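Local coordinates for protein putative ABC transporter (PDB 4PE6) that probably serves as the solute-binding protein of an ABC transporter for carbohydrate-like compounds, and holds (2R,3S)-2,3,4-trihydroxybutanoic acid in its pocket, at residues S76-K81 and I99-D104; K170-A173 and Q177-T180; G199-V204 and A224-P229; V233-N238 and L242-D247. One frame throughout, in Å; residues are numbered along the deposited sequence.

Contact 1: residues S76-K81 and I99-D104; sequences SLLLQK and IQQACD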
loop_
_atom_site.group_PDB
_atom_site.type_symbol
_atom_site.label_atom_id
_atom_site.label_comp_id
_atom_site.label_asym_id
_atom_site.label_seq_id
_atom_site.Cartn_x
_atom_site.Cartn_y
_atom_site.Cartn_z
ATOM N N SER A 76 -8.898 -21.757 -8.394
ATOM C CA SER A 76 -10.250 -22.025 -7.874
ATOM C C SER A 76 -11.225 -20.902 -8.265
ATOM O O SER A 76 -12.406 -21.161 -8.559
ATOM C CB SER A 76 -10.249 -22.273 -6.359
ATOM O OG SER A 76 -9.684 -23.549 -6.066
ATOM N N LEU A 77 -10.737 -19.668 -8.296
ATOM C CA LEU A 77 -11.560 -18.542 -8.757
ATOM C C LEU A 77 -11.921 -18.691 -10.233
ATOM O O LEU A 77 -13.060 -18.424 -10.628
ATOM C CB LEU A 77 -10.865 -17.191 -8.527
ATOM C CG LEU A 77 -10.988 -16.629 -7.100
ATOM C CD1 LEU A 77 -10.014 -15.484 -6.897
ATOM C CD2 LEU A 77 -12.410 -16.188 -6.825
ATOM N N LEU A 78 -10.968 -19.116 -11.058
ATOM C CA LEU A 78 -11.251 -19.228 -12.492
ATOM C C LEU A 78 -12.361 -20.236 -12.793
ATOM O O LEU A 78 -13.136 -20.039 -13.725
ATOM C CB LEU A 78 -9.994 -19.569 -13.284
ATOM C CG LEU A 78 -8.966 -18.443 -13.331
ATOM C CD1 LEU A 78 -7.783 -18.914 -14.156
ATOM C CD2 LEU A 78 -9.555 -17.153 -13.896
ATOM N N LEU A 79 -12.463 -21.286 -11.980
ATOM C CA LEU A 79 -13.559 -22.242 -12.102
ATOM C C LEU A 79 -14.929 -21.610 -11.962
ATOM O O LEU A 79 -15.894 -22.168 -12.455
ATOM C CB LEU A 79 -13.433 -23.363 -11.060
ATOM C CG LEU A 79 -12.186 -24.227 -11.189
ATOM C CD1 LEU A 79 -12.039 -25.115 -9.961
ATOM C CD2 LEU A 79 -12.236 -25.047 -12.474
ATOM N N GLN A 80 -15.026 -20.486 -11.255
ATOM C CA GLN A 80 -16.294 -19.788 -11.063
ATOM C C GLN A 80 -16.572 -18.779 -12.174
ATOM O O GLN A 80 -17.552 -18.040 -12.111
ATOM C CB GLN A 80 -16.291 -19.072 -9.716
ATOM C CG GLN A 80 -16.194 -20.019 -8.534
ATOM C CD GLN A 80 -16.059 -19.276 -7.227
ATOM O OE1 GLN A 80 -15.012 -19.310 -6.601
ATOM N NE2 GLN A 80 -17.126 -18.604 -6.803
ATOM N N LYS A 81 -15.695 -18.726 -13.170
ATOM C CA LYS A 81 -15.932 -17.951 -14.385
ATOM C C LYS A 81 -16.084 -16.450 -14.148
ATOM O O LYS A 81 -17.065 -15.841 -14.570
ATOM C CB LYS A 81 -17.153 -18.502 -15.127
ATOM C CG LYS A 81 -16.949 -19.913 -15.647
ATOM C CD LYS A 81 -16.019 -19.912 -16.862
ATOM C CE LYS A 81 -16.132 -21.206 -17.649
ATOM N NZ LYS A 81 -15.667 -22.361 -16.832
ATOM N N ILE A 99 -1.860 -15.916 -14.558
ATOM C CA ILE A 99 -2.395 -14.682 -15.139
ATOM C C ILE A 99 -2.643 -14.925 -16.616
ATOM O O ILE A 99 -3.699 -14.580 -17.137
ATOM C CB ILE A 99 -1.494 -13.459 -14.854
ATOM C CG1 ILE A 99 -1.644 -13.042 -13.380
ATOM C CG2 ILE A 99 -1.836 -12.294 -15.768
ATOM C CD1 ILE A 99 -0.640 -11.995 -12.921
ATOM N N GLN A 100 -1.690 -15.557 -17.290
ATOM C CA GLN A 100 -1.878 -15.864 -18.701
ATOM C C GLN A 100 -3.018 -16.864 -18.905
ATOM O O GLN A 100 -3.739 -16.785 -19.890
ATOM C CB GLN A 100 -0.583 -16.366 -19.319
ATOM C CG GLN A 100 -0.651 -16.550 -20.833
ATOM C CD GLN A 100 -0.849 -15.244 -21.558
ATOM O OE1 GLN A 100 -0.020 -14.349 -21.459
ATOM N NE2 GLN A 100 -1.953 -15.119 -22.283
ATOM N N GLN A 101 -3.192 -17.792 -17.963
ATOM C CA GLN A 101 -4.286 -18.753 -18.022
ATOM C C GLN A 101 -5.633 -18.029 -17.937
ATOM O O GLN A 101 -6.580 -18.341 -18.685
ATOM C CB GLN A 101 -4.143 -19.790 -16.887
ATOM C CG GLN A 101 -5.257 -20.831 -16.834
ATOM C CD GLN A 101 -5.179 -21.734 -15.623
ATOM O OE1 GLN A 101 -4.099 -21.995 -15.093
ATOM N NE2 GLN A 101 -6.336 -22.228 -15.179
ATOM N N ALA A 102 -5.726 -17.067 -17.022
ATOM C CA ALA A 102 -6.915 -16.250 -16.895
ATOM C C ALA A 102 -7.219 -15.506 -18.199
ATOM O O ALA A 102 -8.342 -15.533 -18.674
ATOM C CB ALA A 102 -6.775 -15.268 -15.738
ATOM N N CYS A 103 -6.209 -14.869 -18.790
ATOM C CA CYS A 103 -6.419 -14.114 -20.024
ATOM C C CYS A 103 -6.857 -15.033 -21.170
ATOM O O CYS A 103 -7.737 -14.680 -21.968
ATOM C CB CYS A 103 -5.147 -13.357 -20.412
ATOM S SG CYS A 103 -4.752 -11.988 -19.275
ATOM N N ASP A 104 -6.236 -16.208 -21.250
ATOM C CA ASP A 104 -6.575 -17.179 -22.302
ATOM C C ASP A 104 -8.014 -17.671 -22.173
ATOM O O ASP A 104 -8.619 -18.088 -23.162
ATOM C CB ASP A 104 -5.650 -18.382 -22.232
ATOM C CG ASP A 104 -4.237 -18.066 -22.660
ATOM O OD1 ASP A 104 -3.975 -16.965 -23.190
ATOM O OD2 ASP A 104 -3.380 -18.948 -22.463
#
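Leu78 and Ala102 bring together two helices, 67-78 and 96-104, of an alpha/beta lobe of the periplasmic-binding-protein fold, each close to its C-terminal end. The apolar part is small. Leu78 CD2 meets Ala102 CB at 3.8 Å, while CD1 lies 3.9 Å from Ala102 CA; the methyl-sized side chain lets the leucine fork reach almost to the backbone of the facing helix. CG stands anti to the carbonyl carbon (chi1 -69°), and both methyls are thereby carried across the gap. Leu78 also touches Val107, and Ala102 rests on Val109 of strand 108-112.

A second kind of contact is apolar against polar: the extended Gln101 chain crosses Leu78 obliquely, with NE2 3.8 Å from CD1, a van der Waals approach, which suits the long, flexible chain of an exposed glutamine. With only a methyl at Leu78, as in an alanine, a gap beside Ala102 is likely to open and the Gln101 chain to lose its lateral support.

The polar pairing here lies within the second helix: one turn along, Gln100 NE2 donates to Asp104 OD1 at 2.9 Å, in its own amide plane but from above the carboxylate plane, 42° out of it.

Contact 2: residues K170-A173 and Q177-T180; sequences KILA and QVKT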
loop_
_atom_site.group_PDB
_atom_site.type_symbol
_atom_site.label_atom_id
_atom_site.label_comp_id
_atom_site.label_asym_id
_atom_site.label_seq_id
_atom_site.Cartn_x
_atom_site.Cartn_y
_atom_site.Cartn_z
ATOM N N LYS A 170 19.474 3.403 -1.491
ATOM C CA LYS A 170 20.038 4.475 -2.312
ATOM C C LYS A 170 20.071 5.819 -1.588
ATOM O O LYS A 170 21.080 6.515 -1.597
ATOM C CB LYS A 170 19.246 4.612 -3.594
ATOM C CG LYS A 170 19.911 5.524 -4.592
ATOM C CD LYS A 170 19.030 5.735 -5.810
ATOM C CE LYS A 170 19.690 6.702 -6.792
ATOM N NZ LYS A 170 18.696 7.691 -7.305
ATOM N N ILE A 171 18.962 6.185 -0.968
ATOM C CA ILE A 171 18.882 7.412 -0.209
ATOM C C ILE A 171 19.850 7.365 0.976
ATOM O O ILE A 171 20.564 8.335 1.236
ATOM C CB ILE A 171 17.437 7.704 0.227
ATOM C CG1 ILE A 171 16.588 7.998 -1.009
ATOM C CG2 ILE A 171 17.374 8.853 1.232
ATOM C CD1 ILE A 171 15.093 8.022 -0.731
ATOM N N LEU A 172 19.903 6.245 1.687
ATOM C CA LEU A 172 20.822 6.129 2.811
ATOM C C LEU A 172 22.268 6.354 2.377
ATOM O O LEU A 172 23.040 6.960 3.105
ATOM C CB LEU A 172 20.716 4.763 3.482
ATOM C CG LEU A 172 19.533 4.624 4.429
ATOM C CD1 LEU A 172 19.331 3.156 4.749
ATOM C CD2 LEU A 172 19.772 5.426 5.688
ATOM N N ALA A 173 22.619 5.882 1.188
ATOM C CA ALA A 173 23.982 6.021 0.669
ATOM C C ALA A 173 24.388 7.488 0.471
ATOM O O ALA A 173 25.583 7.806 0.446
ATOM C CB ALA A 173 24.117 5.246 -0.632
ATOM N N GLN A 177 27.135 9.776 7.072
ATOM C CA GLN A 177 27.228 9.856 8.522
ATOM C C GLN A 177 26.040 9.187 9.219
ATOM O O GLN A 177 25.969 9.183 10.438
ATOM C CB GLN A 177 27.337 11.315 8.981
ATOM C CG GLN A 177 28.477 12.090 8.335
ATOM C CD GLN A 177 29.802 11.383 8.491
ATOM O OE1 GLN A 177 30.516 11.147 7.511
ATOM N NE2 GLN A 177 30.141 11.029 9.728
ATOM N N VAL A 178 25.099 8.651 8.453
ATOM C CA VAL A 178 24.029 7.849 9.034
ATOM C C VAL A 178 24.429 6.379 8.991
ATOM O O VAL A 178 24.910 5.901 7.971
ATOM C CB VAL A 178 22.690 8.102 8.312
ATOM C CG1 VAL A 178 21.613 7.128 8.771
ATOM C CG2 VAL A 178 22.254 9.533 8.583
ATOM N N LYS A 179 24.239 5.688 10.115
ATOM C CA LYS A 179 24.587 4.288 10.271
ATOM C C LYS A 179 23.301 3.490 10.489
ATOM O O LYS A 179 22.465 3.856 11.337
ATOM C CB LYS A 179 25.500 4.082 11.488
ATOM C CG LYS A 179 26.823 4.850 11.454
ATOM C CD LYS A 179 27.665 4.431 10.253
ATOM C CE LYS A 179 29.101 4.950 10.317
ATOM N NZ LYS A 179 29.238 6.327 9.755
ATOM N N THR A 180 23.142 2.416 9.716
ATOM C CA THR A 180 22.028 1.513 9.904
ATOM C C THR A 180 22.459 0.526 10.979
ATOM O O THR A 180 23.382 -0.251 10.762
ATOM C CB THR A 180 21.616 0.779 8.604
ATOM O OG1 THR A 180 21.107 1.710 7.645
ATOM C CG2 THR A 180 20.529 -0.222 8.884
HETATM O O HOH W 1 23.959 5.624 5.422
#
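Leu172, near the end of helix 159-173, is met in turn by Val178 and Thr180 of the strand that follows, inside the beta-alpha-beta unit formed by strand 147-153, this helix and strand 178-185. Only three residues separate the two segments, so the contact closes the C-terminal end of the helix onto the first residues of the strand.

Val178 comes first, and its side chain sets out toward the helix. Its CG1, anti to the backbone N (chi1 172°), touches Leu172 CD2 at 4.0 Å, the two side chains crossing at about a right angle. A branched residue suits a strand and a short reach; Leu140 of helix 128-142 touches both partners. A water lies 2.8 Å from Leu172 O and 2.7 Å from Val178 O, within hydrogen-bonding reach of both carbonyls, though it has more acceptors near it than protons to give.

Lys179 turns away from the helix, as fits an exposed lysine, while its backbone pairs with Gly147 and Val149 of strand 147-153 and so fixes the strand in the sheet. Its NZ makes a weak bond to Pro176 O.

Thr180 faces the helix again. Its hydroxyl branch, beside the backbone N, does the touching at this exposed margin: OG1 lies 3.7 Å from Leu172 CD1.

Contact 3: residues G199-V204 and A224-P229; sequences GVLPSV and ATAGKP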
loop_
_atom_site.group_PDB
_atom_site.type_symbol
_atom_site.label_atom_id
_atom_site.label_comp_id
_atom_site.label_asym_id
_atom_site.label_seq_id
_atom_site.Cartn_x
_atom_site.Cartn_y
_atom_site.Cartn_z
ATOM N N GLY A 199 12.929 -6.597 19.702
ATOM C CA GLY A 199 13.940 -7.639 19.671
ATOM C C GLY A 199 15.362 -7.131 19.587
ATOM O O GLY A 199 16.245 -7.703 20.230
ATOM N N VAL A 200 15.599 -6.055 18.838
ATOM C CA VAL A 200 16.973 -5.570 18.638
ATOM C C VAL A 200 17.403 -4.400 19.519
ATOM O O VAL A 200 18.595 -4.133 19.631
ATOM C CB VAL A 200 17.255 -5.195 17.159
ATOM C CG1 VAL A 200 16.977 -6.374 16.243
ATOM C CG2 VAL A 200 16.458 -3.960 16.727
ATOM N N LEU A 201 16.458 -3.694 20.125
ATOM C CA LEU A 201 16.783 -2.504 20.915
ATOM C C LEU A 201 17.857 -2.719 21.984
ATOM O O LEU A 201 18.788 -1.924 22.075
ATOM C CB LEU A 201 15.520 -1.881 21.541
ATOM C CG LEU A 201 14.633 -1.104 20.568
ATOM C CD1 LEU A 201 13.406 -0.529 21.269
ATOM C CD2 LEU A 201 15.399 -0.001 19.843
ATOM N N PRO A 202 17.761 -3.805 22.776
ATOM C CA PRO A 202 18.818 -3.989 23.787
ATOM C C PRO A 202 20.241 -4.103 23.198
ATOM O O PRO A 202 21.208 -3.786 23.879
ATOM C CB PRO A 202 18.413 -5.298 24.490
ATOM C CG PRO A 202 16.954 -5.458 24.213
ATOM C CD PRO A 202 16.751 -4.878 22.833
ATOM N N SER A 203 20.366 -4.523 21.942
ATOM C CA SER A 203 21.685 -4.751 21.352
ATOM C C SER A 203 22.247 -3.555 20.589
ATOM O O SER A 203 23.369 -3.634 20.104
ATOM C CB SER A 203 21.638 -5.952 20.410
ATOM O OG SER A 203 20.912 -5.629 19.237
ATOM N N VAL A 204 21.491 -2.461 20.462
ATOM C CA VAL A 204 21.960 -1.334 19.652
ATOM C C VAL A 204 22.103 -0.025 20.420
ATOM O O VAL A 204 21.520 0.154 21.485
ATOM C CB VAL A 204 21.085 -1.105 18.391
ATOM C CG1 VAL A 204 21.095 -2.345 17.511
ATOM C CG2 VAL A 204 19.662 -0.696 18.755
ATOM N N ALA A 224 8.633 2.726 23.803
ATOM C CA ALA A 224 7.961 2.931 25.091
ATOM C C ALA A 224 8.167 1.746 26.036
ATOM O O ALA A 224 8.432 1.949 27.232
ATOM C CB ALA A 224 6.474 3.195 24.895
ATOM N N THR A 225 8.091 0.525 25.506
ATOM C CA THR A 225 8.275 -0.685 26.328
ATOM C C THR A 225 9.695 -0.757 26.880
ATOM O O THR A 225 9.902 -1.208 28.000
ATOM C CB THR A 225 7.933 -1.988 25.556
ATOM O OG1 THR A 225 6.531 -2.036 25.325
ATOM C CG2 THR A 225 8.291 -3.226 26.361
ATOM N N ALA A 226 10.655 -0.283 26.087
ATOM C CA ALA A 226 12.045 -0.244 26.502
ATOM C C ALA A 226 12.371 0.989 27.344
ATOM O O ALA A 226 13.489 1.099 27.858
ATOM C CB ALA A 226 12.956 -0.298 25.285
ATOM N N GLY A 227 11.418 1.922 27.460
ATOM C CA GLY A 227 11.637 3.172 28.190
ATOM C C GLY A 227 12.582 4.143 27.482
ATOM O O GLY A 227 13.127 5.050 28.106
ATOM N N LYS A 228 12.775 3.947 26.185
ATOM C CA LYS A 228 13.654 4.803 25.395
ATOM C C LYS A 228 12.853 5.879 24.670
ATOM O O LYS A 228 11.747 5.627 24.254
ATOM C CB LYS A 228 14.418 3.966 24.372
ATOM C CG LYS A 228 15.438 2.997 24.960
ATOM C CD LYS A 228 16.115 2.238 23.818
ATOM C CE LYS A 228 16.783 0.955 24.273
ATOM N NZ LYS A 228 18.147 1.153 24.846
ATOM N N PRO A 229 13.433 7.070 24.471
ATOM C CA PRO A 229 12.703 8.127 23.767
ATOM C C PRO A 229 12.300 7.725 22.340
ATOM O O PRO A 229 13.030 6.997 21.637
ATOM C CB PRO A 229 13.710 9.280 23.713
ATOM C CG PRO A 229 15.053 8.612 23.804
ATOM C CD PRO A 229 14.837 7.445 24.729
#
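Where Leu201 meets Ala226 and Lys228, the flat groups of the two segments that matter are peptide carbonyls. That of Leu201 has the end of the Lys228 chain beside its oxygen, with CE at 4.1 Å and NZ at 4.2 Å from Leu201 O, too far for a hydrogen bond. That of Val200 is gripped twice from within its own segment: Ser203 N lies 2.9 Å from Val200 O, and Ser203 OG donates to the same Val200 O at 2.8 Å, tilted 16° from the carbonyl plane. Serine suits this place, since its short hydroxyl can fold back onto a carbonyl at the end of the helix.

Across the gap the packing is aliphatic. Leu201 CD1 reaches the Ala226 CB at 4.0 Å, alanine at the last helical position giving it a single methyl to rest on, and Leu201 CB lies 4.1 Å from Lys228 CE. The contact thus joins the C-terminal ends of two neighbouring helices, 190-200 and 216-226, in one alpha/beta lobe of the periplasmic-binding-protein fold. Phe223, on the second helix, touches both Leu201 and Lys228.

That helix ends in a Schellman motif at Gly227, whose positive phi (71°) comes easily to glycine; from there the chain turns so that Lys228 points back toward the first segment. The lysine is extended through its methylenes and bends only at chi4 (-83°). The long straight run is what brings CE, the last carbon, beside the Leu201 side chain, with NZ no nearer than CE to the Leu201 carbonyl oxygen.

Contact 4: residues V233-N238 and L242-D247; sequences VTFETN and LSYWKD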
loop_
_atom_site.group_PDB
_atom_site.type_symbol
_atom_site.label_atom_id
_atom_site.label_comp_id
_atom_site.label_asym_id
_atom_site.label_seq_id
_atom_site.Cartn_x
_atom_site.Cartn_y
_atom_site.Cartn_z
ATOM N N VAL A 233 9.698 8.482 13.284
ATOM C CA VAL A 233 9.138 7.260 12.707
ATOM C C VAL A 233 8.304 7.531 11.457
ATOM O O VAL A 233 8.003 8.684 11.102
ATOM C CB VAL A 233 8.285 6.471 13.745
ATOM C CG1 VAL A 233 9.152 5.979 14.896
ATOM C CG2 VAL A 233 7.142 7.316 14.275
ATOM N N THR A 234 7.935 6.455 10.776
ATOM C CA THR A 234 7.092 6.527 9.593
ATOM C C THR A 234 5.752 5.936 9.985
ATOM O O THR A 234 5.603 4.726 10.052
ATOM C CB THR A 234 7.705 5.749 8.417
ATOM O OG1 THR A 234 7.998 4.396 8.810
ATOM C CG2 THR A 234 8.981 6.422 7.947
ATOM N N PHE A 235 4.786 6.805 10.292
ATOM C CA PHE A 235 3.512 6.355 10.790
ATOM C C PHE A 235 2.636 5.722 9.734
ATOM O O PHE A 235 2.680 6.085 8.562
ATOM C CB PHE A 235 2.730 7.536 11.375
ATOM C CG PHE A 235 3.229 7.974 12.706
ATOM C CD1 PHE A 235 3.134 7.123 13.799
ATOM C CD2 PHE A 235 3.759 9.236 12.884
ATOM C CE1 PHE A 235 3.585 7.519 15.041
ATOM C CE2 PHE A 235 4.208 9.636 14.138
ATOM C CZ PHE A 235 4.117 8.774 15.209
ATOM N N GLU A 236 1.797 4.816 10.218
ATOM C CA GLU A 236 0.534 4.445 9.563
ATOM C C GLU A 236 -0.237 5.699 9.184
ATOM O O GLU A 236 -0.226 6.682 9.932
ATOM C CB GLU A 236 -0.355 3.650 10.530
ATOM C CG GLU A 236 0.176 2.292 10.947
ATOM C CD GLU A 236 1.125 2.312 12.130
ATOM O OE1 GLU A 236 1.563 3.396 12.555
ATOM O OE2 GLU A 236 1.454 1.217 12.624
ATOM N N THR A 237 -0.948 5.647 8.068
ATOM C CA THR A 237 -1.849 6.720 7.659
ATOM C C THR A 237 -3.250 6.396 8.158
ATOM O O THR A 237 -4.231 6.626 7.460
ATOM C CB THR A 237 -1.855 6.875 6.129
ATOM O OG1 THR A 237 -2.007 5.586 5.529
ATOM C CG2 THR A 237 -0.554 7.531 5.655
ATOM N N ASN A 238 -3.349 5.836 9.369
ATOM C CA ASN A 238 -4.642 5.471 9.908
ATOM C C ASN A 238 -5.044 6.427 11.035
ATOM O O ASN A 238 -4.256 7.280 11.443
ATOM C CB ASN A 238 -4.703 3.979 10.322
ATOM C CG ASN A 238 -3.867 3.632 11.544
ATOM O OD1 ASN A 238 -3.264 4.481 12.198
ATOM N ND2 ASN A 238 -3.835 2.346 11.861
ATOM N N LEU A 242 -2.331 8.898 13.432
ATOM C CA LEU A 242 -2.527 10.351 13.327
ATOM C C LEU A 242 -2.881 10.995 14.668
ATOM O O LEU A 242 -2.319 12.032 15.028
ATOM C CB LEU A 242 -3.585 10.672 12.278
ATOM C CG LEU A 242 -3.079 10.895 10.845
ATOM C CD1 LEU A 242 -1.826 10.119 10.481
ATOM C CD2 LEU A 242 -4.199 10.561 9.865
ATOM N N SER A 243 -3.781 10.357 15.410
ATOM C CA SER A 243 -4.154 10.816 16.746
ATOM C C SER A 243 -2.988 10.756 17.736
ATOM O O SER A 243 -2.837 11.649 18.580
ATOM C CB SER A 243 -5.326 9.993 17.295
ATOM O OG SER A 243 -6.397 9.912 16.359
ATOM N N TYR A 244 -2.192 9.692 17.664
ATOM C CA TYR A 244 -1.031 9.538 18.536
ATOM C C TYR A 244 -0.004 10.631 18.235
ATOM O O TYR A 244 0.572 11.234 19.151
ATOM C CB TYR A 244 -0.418 8.143 18.362
ATOM C CG TYR A 244 0.883 7.933 19.098
ATOM C CD1 TYR A 244 0.898 7.561 20.447
ATOM C CD2 TYR A 244 2.105 8.117 18.451
ATOM C CE1 TYR A 244 2.096 7.368 21.117
ATOM C CE2 TYR A 244 3.300 7.932 19.115
ATOM C CZ TYR A 244 3.293 7.560 20.441
ATOM O OH TYR A 244 4.484 7.381 21.086
ATOM N N TRP A 245 0.202 10.880 16.943
ATOM C CA TRP A 245 1.051 11.962 16.452
ATOM C C TRP A 245 0.624 13.316 17.074
ATOM O O TRP A 245 1.464 14.089 17.546
ATOM C CB TRP A 245 0.970 11.980 14.919
ATOM C CG TRP A 245 1.988 12.793 14.179
ATOM C CD1 TRP A 245 3.053 13.462 14.702
ATOM C CD2 TRP A 245 2.038 13.005 12.762
ATOM N NE1 TRP A 245 3.751 14.094 13.702
ATOM C CE2 TRP A 245 3.152 13.825 12.500
ATOM C CE3 TRP A 245 1.244 12.578 11.684
ATOM C CZ2 TRP A 245 3.486 14.242 11.210
ATOM C CZ3 TRP A 245 1.572 12.997 10.406
ATOM C CH2 TRP A 245 2.688 13.819 10.177
ATOM N N LYS A 246 -0.677 13.583 17.087
ATOM C CA LYS A 246 -1.196 14.832 17.654
ATOM C C LYS A 246 -1.165 14.826 19.185
ATOM O O LYS A 246 -0.567 15.709 19.800
ATOM C CB LYS A 246 -2.620 15.103 17.147
ATOM C CG LYS A 246 -3.255 16.393 17.655
ATOM C CD LYS A 246 -2.344 17.601 17.443
ATOM C CE LYS A 246 -3.028 18.910 17.827
ATOM N NZ LYS A 246 -4.198 19.212 16.954
ATOM N N ASP A 247 -1.776 13.810 19.788
ATOM C CA ASP A 247 -1.973 13.771 21.238
ATOM C C ASP A 247 -0.657 13.834 22.016
ATOM O O ASP A 247 -0.623 14.370 23.114
ATOM C CB ASP A 247 -2.783 12.532 21.652
ATOM C CG ASP A 247 -4.176 12.502 21.027
ATOM O OD1 ASP A 247 -4.546 13.469 20.321
ATOM O OD2 ASP A 247 -4.892 11.497 21.224
#
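Phe235 lays the CD2-CE2 side of its ring over one face of the Trp245 indole, CE2 standing 3.9 Å from Trp245 CG. The pair belongs to the beta-alpha-beta unit of strand 232-235, helix 239-247 and strand 255-258, and packs the strand's end against the helix that follows. The phenyl ring and the five-membered indole ring are tilted by 33°, an oblique pairing. With chi1 at -166°, CG of Trp245 is trans to the main-chain nitrogen, and the indole presents a face to the phenyl ring; Arg296 adds a cation-pi contact to it.

Farther round the phenyl ring, CE1 meets Tyr244 CD2 at 3.8 Å, and CZ lies in plane at the tyrosine's edge. Tyr217 packs edge-to-face with Tyr244. A serine at Phe235 would probably leave a gap between Tyr244 and Trp245, each losing one of the partners that hold its ring.

Past the strand, Leu242 fills the bend with its branched end, CD1 coming 3.8 Å from Glu236 O. The acid's OE1 takes its bond from Tyr217 N. Asn238, the N-cap, accepts from Ala241 N through OD1, the usual task of a short amide there. Its backbone then starts the helix: Leu242 N donates to Asn238 O at 3.2 Å, with an N-H...O angle of 169°.

In the fold
Contact 1 stands apart from the rest, on the opposite side of the chain's centre: its centre is about 44 Å from that of contact 2, 48 Å from contact 3 and 40 Å from contact 4. Contacts 2, 3 and 4 follow one another along the chain, their centres 20 to 24 Å apart. Strand 178-185 leads from contact 2 into helix 190-200 of contact 3, and the segments of contacts 3 and 4 adjoin in sequence. Contact 4 comes close to the bound trihydroxybutanoic acid: the Thr237 side chain lies about 8 Å from it and touches the pocket residue Met258. Contacts 1, 2 and 3 are peripheral packing, centred 24 to 28 Å from the chain's centre.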